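Local coordinates for RIM-binding protein, isoform F (Drosophila melanogaster, PDB 6Q9M), which probably acts as an active-zone scaffold that couples synaptic vesicle recruitment to release sites, here represented by its central array of fibronectin type III domains, at residues Glu17-Trp28 against Thr60-Ser69; His102-Ala110 against Val119-Ser127. All blocks are in the same frame, centred on the assembly; numbering follows the deposited sequence.

Contact 1: residues Glu17-Trp28 against Thr60-Ser69; sequences ERQLNKSVLIGW and TRALIEGVDS
Strand 61-65 forms one edge of the three-stranded sheet of a fibronectin type III sandwich, pairing antiparallel with strand 23-28. Val-24/Ile-64 and Ile-26/Ala-62 are the hydrogen-bonded pairs, and Ile-64 N reaches Val-24 O at 2.8 Å. Beyond strand 61-65, Val-67 N gives Lys-22 O a nearly straight bond (177°) from well above the carbonyl plane. Thr-60 O accepts from Trp-28 N, and Thr-60 OG1, put between the backbone N and the carbonyl carbon by a chi1 of 54°, donates to Trp-28 O at 2.7 Å. Thr-60 CB lies over the five-membered ring of Trp-28, a CH-pi contact 3.8 Å from its centroid, with Ala-62 CB at the indole edge. Val-24, Ile-26, Ala-62 and Ile-64 share the inward face; Ile-26 CD1 touches Ile-64 CD1 at 3.8 Å. On the other face Arg-61 NH2 reaches past Gly-27 to the carboxylate of Glu-17, a salt bridge to Glu-17 OE2 (2.8 Å) with Glu-17 OE1 at 2.9 Å, the two planes 85° apart. The backbone N atoms of Glu-17 and Arg-18 both donate to Leu-25 O, a classic beta bulge. Tyr-42 meets Trp-28 edge-to-face; this buried second-strand tryptophan is a hallmark of the fibronectin type III core.

Contact 2: residues His102-Ala110 against Val119-Ser127; sequences HLGPSAVRA and VISWLPANS
The Arg-109 guanidinium lies with one face over the backbone of Ser-121 and Trp-122, while Ala-107 CB sits at its edge in plane. Arg-109 NH2 comes 3.6 Å from Ser-121 CB; a bend at chi3 (-81°) folds the group back over the neighbouring strand. The Trp-122 indole is met obliquely by Pro-105, whose CB is 4.0 Å from CD1, and Val-108 CG2 packs against Trp-122 CB. Two hydrogen-bonded pairs hold the antiparallel strands together. Leu-123 N reaches Ser-106 O at 2.8 Å, nearly head-on to the carbonyl, and Ser-106 N returns a bond to Leu-123 O. Arg-109 and Ser-121 form the second pair, with Ser-121 N in the plane of the Arg-109 carbonyl, 2.9 Å from Arg-109 O. Between the pairs the register slips by one residue, a beta bulge in which Ala-107 takes a positive phi of 55°. Ahead of strand 106-110, Ala-125 CB packs against Leu-103 O at 3.2 Å. Strand 119-123 is central in its three-stranded sheet, flanked by 106-111 and 149-152; from the latter, Arg-149 bonds Ser-121 OG. Across the sandwich, His-131 meets Trp-122 edge-to-face, and Val-133 and Val-165, from strands 131-135 and 160-167, also touch the Trp-122 side chain.

From the N terminus, the chain runs through 17-28, two neighbouring strands and the turn between them, then crosses to the facing sheet for strands 39-46 and 49-55 before 60-69 returns to close contact 1. Strands 73-81 and 93-96 complete that domain; in the next, contact 2 closes a short hairpin with eight residues between its segments. The contacts follow in series, neither nested nor crossed. The centres of contacts 1 and 2 lie about 24 Å apart. Both lie in the three-stranded sheet of their domain: contact 1 pairs the second and third strands and reaches the first by a salt bridge, contact 2 pairs the first and second. Ser-127, bonded to Thr-93, links the two domains.

Contact 1: residues Glu17-Trp28 against Thr60-Ser69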
loop_
_atom_site.group_PDB
_atom_site.type_symbol
_atom_site.label_atom_id
_atom_site.label_comp_id
_atom_site.label_asym_id
_atom_site.label_seq_id
_atom_site.Cartn_x
_atom_site.Cartn_y
_atom_site.Cartn_z
ATOM N N GLU A 17 5.117 26.713 -3.473
ATOM C CA GLU A 17 5.030 28.161 -3.393
ATOM C C GLU A 17 5.390 28.851 -4.705
ATOM O O GLU A 17 4.739 29.836 -5.069
ATOM C CB GLU A 17 5.903 28.666 -2.247
ATOM C CG GLU A 17 5.078 28.998 -1.006
ATOM C CD GLU A 17 5.751 28.592 0.287
ATOM O OE1 GLU A 17 6.999 28.618 0.338
ATOM O OE2 GLU A 17 5.033 28.261 1.254
ATOM N N ARG A 18 6.390 28.353 -5.437
ATOM C CA ARG A 18 6.700 28.887 -6.757
ATOM C C ARG A 18 7.209 27.772 -7.655
ATOM O O ARG A 18 7.912 26.862 -7.205
ATOM C CB ARG A 18 7.779 29.973 -6.689
ATOM C CG ARG A 18 7.339 31.331 -6.187
ATOM C CD ARG A 18 8.357 32.392 -6.574
ATOM N NE ARG A 18 8.381 32.685 -8.008
ATOM C CZ ARG A 18 9.174 33.604 -8.551
ATOM N NH1 ARG A 18 9.152 33.841 -9.862
ATOM N NH2 ARG A 18 9.990 34.292 -7.766
ATOM N N GLN A 19 6.900 27.883 -8.943
ATOM C CA GLN A 19 7.408 26.956 -9.945
ATOM C C GLN A 19 8.199 27.741 -10.978
ATOM O O GLN A 19 7.686 28.702 -11.561
ATOM C CB GLN A 19 6.277 26.164 -10.617
ATOM C CG GLN A 19 6.755 25.248 -11.742
ATOM C CD GLN A 19 6.136 23.863 -11.679
ATOM O OE1 GLN A 19 4.936 23.715 -11.429
ATOM N NE2 GLN A 19 6.953 22.839 -11.898
ATOM N N LEU A 20 9.447 27.340 -11.191
ATOM C CA LEU A 20 10.337 27.930 -12.186
ATOM C C LEU A 20 10.683 26.862 -13.218
ATOM O O LEU A 20 10.252 25.715 -13.118
ATOM C CB LEU A 20 11.601 28.509 -11.539
ATOM C CG LEU A 20 11.379 29.454 -10.355
ATOM C CD1 LEU A 20 12.711 29.782 -9.712
ATOM C CD2 LEU A 20 10.686 30.728 -10.802
ATOM N N ASN A 21 11.449 27.246 -14.239
ATOM C CA ASN A 21 11.566 26.395 -15.418
ATOM C C ASN A 21 12.158 25.039 -15.070
ATOM O O ASN A 21 11.635 24.005 -15.495
ATOM C CB ASN A 21 12.408 27.078 -16.477
ATOM C CG ASN A 21 12.416 26.323 -17.794
ATOM O OD1 ASN A 21 11.450 25.640 -18.131
ATOM N ND2 ASN A 21 13.509 26.432 -18.541
ATOM N N LYS A 22 13.235 25.012 -14.272
ATOM C CA LYS A 22 13.783 23.740 -13.821
ATOM C C LYS A 22 13.998 23.697 -12.312
ATOM O O LYS A 22 14.915 23.022 -11.815
ATOM C CB LYS A 22 15.065 23.376 -14.550
ATOM C CG LYS A 22 15.988 24.484 -15.012
ATOM C CD LYS A 22 16.851 25.065 -13.949
ATOM C CE LYS A 22 17.699 26.226 -14.466
ATOM N NZ LYS A 22 18.395 26.943 -13.402
ATOM N N SER A 23 13.144 24.384 -11.553
ATOM C CA SER A 23 13.245 24.375 -10.097
ATOM C C SER A 23 11.882 24.706 -9.501
ATOM O O SER A 23 10.992 25.223 -10.191
ATOM C CB SER A 23 14.305 25.374 -9.611
ATOM O OG SER A 23 14.028 26.696 -10.048
ATOM N N VAL A 24 11.708 24.346 -8.224
ATOM C CA VAL A 24 10.475 24.624 -7.482
ATOM C C VAL A 24 10.832 25.039 -6.063
ATOM O O VAL A 24 11.805 24.544 -5.486
ATOM C CB VAL A 24 9.491 23.425 -7.459
ATOM C CG1 VAL A 24 8.895 23.153 -8.825
ATOM C CG2 VAL A 24 10.159 22.180 -6.880
ATOM N N LEU A 25 10.027 25.940 -5.503
ATOM C CA LEU A 25 10.137 26.355 -4.111
ATOM C C LEU A 25 8.924 25.849 -3.333
ATOM O O LEU A 25 7.782 26.113 -3.720
ATOM C CB LEU A 25 10.244 27.873 -4.033
ATOM C CG LEU A 25 10.313 28.530 -2.666
ATOM C CD1 LEU A 25 11.662 28.279 -2.017
ATOM C CD2 LEU A 25 10.045 30.016 -2.791
ATOM N N ILE A 26 9.176 25.102 -2.256
ATOM C CA ILE A 26 8.130 24.483 -1.455
ATOM C C ILE A 26 8.262 24.921 -0.005
ATOM O O ILE A 26 9.321 25.364 0.451
ATOM C CB ILE A 26 8.144 22.944 -1.506
ATOM C CG1 ILE A 26 9.363 22.427 -0.737
ATOM C CG2 ILE A 26 8.062 22.426 -2.934
ATOM C CD1 ILE A 26 9.471 20.918 -0.734
ATOM N N GLY A 27 7.156 24.762 0.721
ATOM C CA GLY A 27 7.139 24.992 2.148
ATOM C C GLY A 27 6.310 23.920 2.824
ATOM O O GLY A 27 5.517 23.227 2.181
ATOM N N TRP A 28 6.528 23.768 4.133
ATOM C CA TRP A 28 5.786 22.792 4.927
ATOM C C TRP A 28 5.773 23.248 6.383
ATOM O O TRP A 28 6.350 24.283 6.746
ATOM C CB TRP A 28 6.358 21.372 4.768
ATOM C CG TRP A 28 7.780 21.175 5.248
ATOM C CD1 TRP A 28 8.179 20.763 6.498
ATOM C CD2 TRP A 28 8.984 21.363 4.486
ATOM N NE1 TRP A 28 9.551 20.686 6.556
ATOM C CE2 TRP A 28 10.073 21.060 5.342
ATOM C CE3 TRP A 28 9.250 21.791 3.180
ATOM C CZ2 TRP A 28 11.417 21.168 4.929
ATOM C CZ3 TRP A 28 10.592 21.887 2.762
ATOM C CH2 TRP A 28 11.654 21.580 3.642
ATOM N N THR A 60 11.297 25.959 7.413
ATOM C CA THR A 60 10.715 24.809 6.727
ATOM C C THR A 60 10.326 25.175 5.295
ATOM O O THR A 60 9.163 25.118 4.886
ATOM C CB THR A 60 9.524 24.261 7.504
ATOM O OG1 THR A 60 8.590 25.312 7.758
ATOM C CG2 THR A 60 9.973 23.657 8.826
ATOM N N ARG A 61 11.342 25.586 4.539
ATOM C CA ARG A 61 11.204 25.880 3.126
ATOM C C ARG A 61 12.365 25.233 2.387
ATOM O O ARG A 61 13.395 24.902 2.978
ATOM C CB ARG A 61 11.190 27.390 2.874
ATOM C CG ARG A 61 9.959 28.121 3.387
ATOM C CD ARG A 61 9.619 29.301 2.479
ATOM N NE ARG A 61 8.809 30.323 3.136
ATOM C CZ ARG A 61 7.520 30.185 3.444
ATOM N NH1 ARG A 61 6.873 31.185 4.041
ATOM N NH2 ARG A 61 6.876 29.054 3.164
ATOM N N ALA A 62 12.209 25.075 1.076
ATOM C CA ALA A 62 13.296 24.503 0.297
ATOM C C ALA A 62 13.157 24.897 -1.165
ATOM O O ALA A 62 12.047 24.983 -1.695
ATOM C CB ALA A 62 13.337 22.976 0.425
ATOM N N LEU A 63 14.303 25.114 -1.803
ATOM C CA LEU A 63 14.411 25.354 -3.236
ATOM C C LEU A 63 15.029 24.103 -3.850
ATOM O O LEU A 63 16.175 23.759 -3.548
ATOM C CB LEU A 63 15.261 26.594 -3.518
ATOM C CG LEU A 63 15.452 26.994 -4.984
ATOM C CD1 LEU A 63 14.149 27.550 -5.572
ATOM C CD2 LEU A 63 16.597 27.996 -5.142
ATOM N N ILE A 64 14.266 23.398 -4.672
ATOM C CA ILE A 64 14.728 22.157 -5.277
ATOM C C ILE A 64 15.135 22.418 -6.721
ATOM O O ILE A 64 14.302 22.800 -7.555
ATOM C CB ILE A 64 13.659 21.062 -5.206
ATOM C CG1 ILE A 64 12.973 21.090 -3.845
ATOM C CG2 ILE A 64 14.302 19.713 -5.476
ATOM C CD1 ILE A 64 11.676 20.279 -3.814
ATOM N N GLU A 65 16.406 22.184 -7.017
ATOM C CA GLU A 65 16.926 22.314 -8.365
ATOM C C GLU A 65 16.735 21.016 -9.144
ATOM O O GLU A 65 16.342 19.982 -8.598
ATOM C CB GLU A 65 18.401 22.699 -8.318
ATOM C CG GLU A 65 18.639 24.022 -7.629
ATOM C CD GLU A 65 18.265 25.194 -8.512
ATOM O OE1 GLU A 65 18.257 26.337 -8.004
ATOM O OE2 GLU A 65 17.978 24.968 -9.714
ATOM N N GLY A 66 16.999 21.089 -10.449
ATOM C CA GLY A 66 16.848 19.955 -11.340
ATOM C C GLY A 66 15.465 19.335 -11.299
ATOM O O GLY A 66 15.337 18.124 -11.087
ATOM N N VAL A 67 14.414 20.139 -11.469
ATOM C CA VAL A 67 13.043 19.632 -11.528
ATOM C C VAL A 67 12.386 20.244 -12.758
ATOM O O VAL A 67 11.951 21.403 -12.727
ATOM C CB VAL A 67 12.243 19.952 -10.263
ATOM C CG1 VAL A 67 10.893 19.246 -10.295
ATOM C CG2 VAL A 67 13.024 19.548 -9.040
ATOM N N ASP A 68 12.269 19.451 -13.825
ATOM C CA ASP A 68 11.785 19.948 -15.105
ATOM C C ASP A 68 10.322 20.372 -15.001
ATOM O O ASP A 68 9.497 19.681 -14.395
ATOM C CB ASP A 68 11.957 18.871 -16.178
ATOM C CG ASP A 68 11.888 19.424 -17.588
ATOM O OD1 ASP A 68 11.090 20.351 -17.840
ATOM O OD2 ASP A 68 12.638 18.923 -18.451
ATOM N N SER A 69 10.005 21.520 -15.598
ATOM C CA SER A 69 8.639 22.033 -15.565
ATOM C C SER A 69 7.715 21.267 -16.508
ATOM O O SER A 69 6.531 21.089 -16.196
ATOM C CB SER A 69 8.632 23.523 -15.914
ATOM O OG SER A 69 7.385 24.120 -15.605
#

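Contact 2: residues His102-Ala110 against Val119-Ser127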
loop_
_atom_site.group_PDB
_atom_site.type_symbol
_atom_site.label_atom_id
_atom_site.label_comp_id
_atom_site.label_asym_id
_atom_site.label_seq_id
_atom_site.Cartn_x
_atom_site.Cartn_y
_atom_site.Cartn_z
ATOM N N HIS A 102 -6.331 17.432 -10.506
ATOM C CA HIS A 102 -7.518 16.600 -10.409
ATOM C C HIS A 102 -7.200 15.120 -10.231
ATOM O O HIS A 102 -8.127 14.308 -10.125
ATOM C CB HIS A 102 -8.418 16.824 -11.628
ATOM C CG HIS A 102 -9.255 18.062 -11.522
ATOM N ND1 HIS A 102 -9.482 18.698 -10.321
ATOM C CD2 HIS A 102 -9.908 18.788 -12.461
ATOM C CE1 HIS A 102 -10.244 19.758 -10.523
ATOM N NE2 HIS A 102 -10.516 19.836 -11.813
ATOM N N LEU A 103 -5.922 14.748 -10.187
ATOM C CA LEU A 103 -5.561 13.365 -9.918
ATOM C C LEU A 103 -5.880 13.033 -8.467
ATOM O O LEU A 103 -5.762 13.875 -7.576
ATOM C CB LEU A 103 -4.078 13.128 -10.186
ATOM C CG LEU A 103 -3.590 13.328 -11.616
ATOM C CD1 LEU A 103 -2.071 13.264 -11.657
ATOM C CD2 LEU A 103 -4.210 12.285 -12.536
ATOM N N GLY A 104 -6.276 11.790 -8.229
ATOM C CA GLY A 104 -6.632 11.357 -6.900
ATOM C C GLY A 104 -5.679 10.307 -6.371
ATOM O O GLY A 104 -4.578 10.113 -6.899
ATOM N N PRO A 105 -6.083 9.616 -5.308
ATOM C CA PRO A 105 -5.233 8.568 -4.725
ATOM C C PRO A 105 -4.899 7.464 -5.726
ATOM O O PRO A 105 -5.556 7.288 -6.752
ATOM C CB PRO A 105 -6.081 8.024 -3.569
ATOM C CG PRO A 105 -7.102 9.075 -3.294
ATOM C CD PRO A 105 -7.355 9.778 -4.585
ATOM N N SER A 106 -3.843 6.716 -5.408
ATOM C CA SER A 106 -3.396 5.578 -6.203
ATOM C C SER A 106 -2.857 4.505 -5.270
ATOM O O SER A 106 -2.713 4.713 -4.063
ATOM C CB SER A 106 -2.306 5.973 -7.209
ATOM O OG SER A 106 -1.062 6.229 -6.555
ATOM N N ALA A 107 -2.516 3.363 -5.854
ATOM C CA ALA A 107 -1.891 2.258 -5.124
ATOM C C ALA A 107 -2.717 1.832 -3.912
ATOM O O ALA A 107 -2.181 1.556 -2.840
ATOM C CB ALA A 107 -0.456 2.615 -4.705
ATOM N N VAL A 108 -4.037 1.778 -4.084
ATOM C CA VAL A 108 -4.930 1.338 -3.017
ATOM C C VAL A 108 -4.701 -0.144 -2.744
ATOM O O VAL A 108 -4.765 -0.974 -3.656
ATOM C CB VAL A 108 -6.390 1.602 -3.414
ATOM C CG1 VAL A 108 -7.346 1.093 -2.318
ATOM C CG2 VAL A 108 -6.612 3.107 -3.705
ATOM N N ARG A 109 -4.415 -0.494 -1.491
ATOM C CA ARG A 109 -4.081 -1.878 -1.172
ATOM C C ARG A 109 -4.798 -2.317 0.092
ATOM O O ARG A 109 -4.982 -1.531 1.026
ATOM C CB ARG A 109 -2.567 -2.103 -0.947
ATOM C CG ARG A 109 -1.626 -1.339 -1.866
ATOM C CD ARG A 109 -0.159 -1.382 -1.364
ATOM N NE ARG A 109 0.166 -0.420 -0.297
ATOM C CZ ARG A 109 0.328 0.895 -0.472
ATOM N NH1 ARG A 109 0.180 1.440 -1.672
ATOM N NH2 ARG A 109 0.633 1.673 0.559
ATOM N N ALA A 110 -5.157 -3.599 0.126
ATOM C CA ALA A 110 -5.724 -4.242 1.301
ATOM C C ALA A 110 -4.685 -5.183 1.881
ATOM O O ALA A 110 -4.032 -5.922 1.139
ATOM C CB ALA A 110 -6.993 -5.025 0.958
ATOM N N VAL A 119 -6.853 -3.900 6.616
ATOM C CA VAL A 119 -6.183 -2.604 6.654
ATOM C C VAL A 119 -6.083 -2.101 5.220
ATOM O O VAL A 119 -5.562 -2.802 4.341
ATOM C CB VAL A 119 -4.803 -2.694 7.330
ATOM C CG1 VAL A 119 -3.920 -1.461 6.999
ATOM C CG2 VAL A 119 -4.969 -2.824 8.840
ATOM N N ILE A 120 -6.600 -0.900 4.984
ATOM C CA ILE A 120 -6.608 -0.264 3.673
ATOM C C ILE A 120 -5.572 0.846 3.683
ATOM O O ILE A 120 -5.649 1.757 4.513
ATOM C CB ILE A 120 -7.990 0.325 3.328
ATOM C CG1 ILE A 120 -9.113 -0.710 3.520
ATOM C CG2 ILE A 120 -7.965 0.922 1.923
ATOM C CD1 ILE A 120 -9.014 -1.911 2.615
ATOM N N SER A 121 -4.648 0.801 2.722
ATOM C CA SER A 121 -3.615 1.806 2.505
ATOM C C SER A 121 -3.763 2.413 1.111
ATOM O O SER A 121 -4.330 1.797 0.197
ATOM C CB SER A 121 -2.216 1.199 2.628
ATOM O OG SER A 121 -2.068 0.514 3.865
ATOM N N TRP A 122 -3.224 3.623 0.949
ATOM C CA TRP A 122 -3.222 4.280 -0.352
ATOM C C TRP A 122 -2.104 5.314 -0.396
ATOM O O TRP A 122 -1.450 5.613 0.609
ATOM C CB TRP A 122 -4.574 4.935 -0.658
ATOM C CG TRP A 122 -4.990 5.983 0.322
ATOM C CD1 TRP A 122 -4.814 7.330 0.203
ATOM C CD2 TRP A 122 -5.674 5.775 1.568
ATOM N NE1 TRP A 122 -5.351 7.974 1.299
ATOM C CE2 TRP A 122 -5.874 7.042 2.154
ATOM C CE3 TRP A 122 -6.134 4.639 2.244
ATOM C CZ2 TRP A 122 -6.499 7.206 3.392
ATOM C CZ3 TRP A 122 -6.755 4.803 3.452
ATOM C CH2 TRP A 122 -6.935 6.082 4.019
ATOM N N LEU A 123 -1.878 5.833 -1.597
ATOM C CA LEU A 123 -0.964 6.937 -1.827
ATOM C C LEU A 123 -1.793 8.113 -2.303
ATOM O O LEU A 123 -2.332 8.067 -3.414
ATOM C CB LEU A 123 0.102 6.571 -2.861
ATOM C CG LEU A 123 1.190 7.622 -3.142
ATOM C CD1 LEU A 123 1.894 8.055 -1.847
ATOM C CD2 LEU A 123 2.217 7.104 -4.171
ATOM N N PRO A 124 -1.975 9.151 -1.496
ATOM C CA PRO A 124 -2.761 10.296 -1.947
ATOM C C PRO A 124 -2.013 11.040 -3.039
ATOM O O PRO A 124 -0.790 10.951 -3.157
ATOM C CB PRO A 124 -2.901 11.158 -0.686
ATOM C CG PRO A 124 -1.746 10.784 0.168
ATOM C CD PRO A 124 -1.419 9.346 -0.143
ATOM N N ALA A 125 -2.776 11.762 -3.864
ATOM C CA ALA A 125 -2.177 12.708 -4.789
ATOM C C ALA A 125 -1.742 13.979 -4.081
ATOM O O ALA A 125 -0.772 14.617 -4.508
ATOM C CB ALA A 125 -3.156 13.057 -5.909
ATOM N N ASN A 126 -2.430 14.349 -3.004
ATOM C CA ASN A 126 -2.046 15.505 -2.183
ATOM C C ASN A 126 -2.470 15.211 -0.752
ATOM O O ASN A 126 -3.664 15.054 -0.474
ATOM C CB ASN A 126 -2.698 16.796 -2.687
ATOM C CG ASN A 126 -2.217 18.020 -1.939
ATOM O OD1 ASN A 126 -2.236 18.063 -0.706
ATOM N ND2 ASN A 126 -1.768 19.027 -2.684
ATOM N N SER A 127 -1.507 15.136 0.157
ATOM C CA SER A 127 -1.821 14.643 1.490
ATOM C C SER A 127 -2.386 15.717 2.404
ATOM O O SER A 127 -2.529 15.470 3.605
ATOM C CB SER A 127 -0.580 14.019 2.113
ATOM O OG SER A 127 0.456 14.974 2.119
#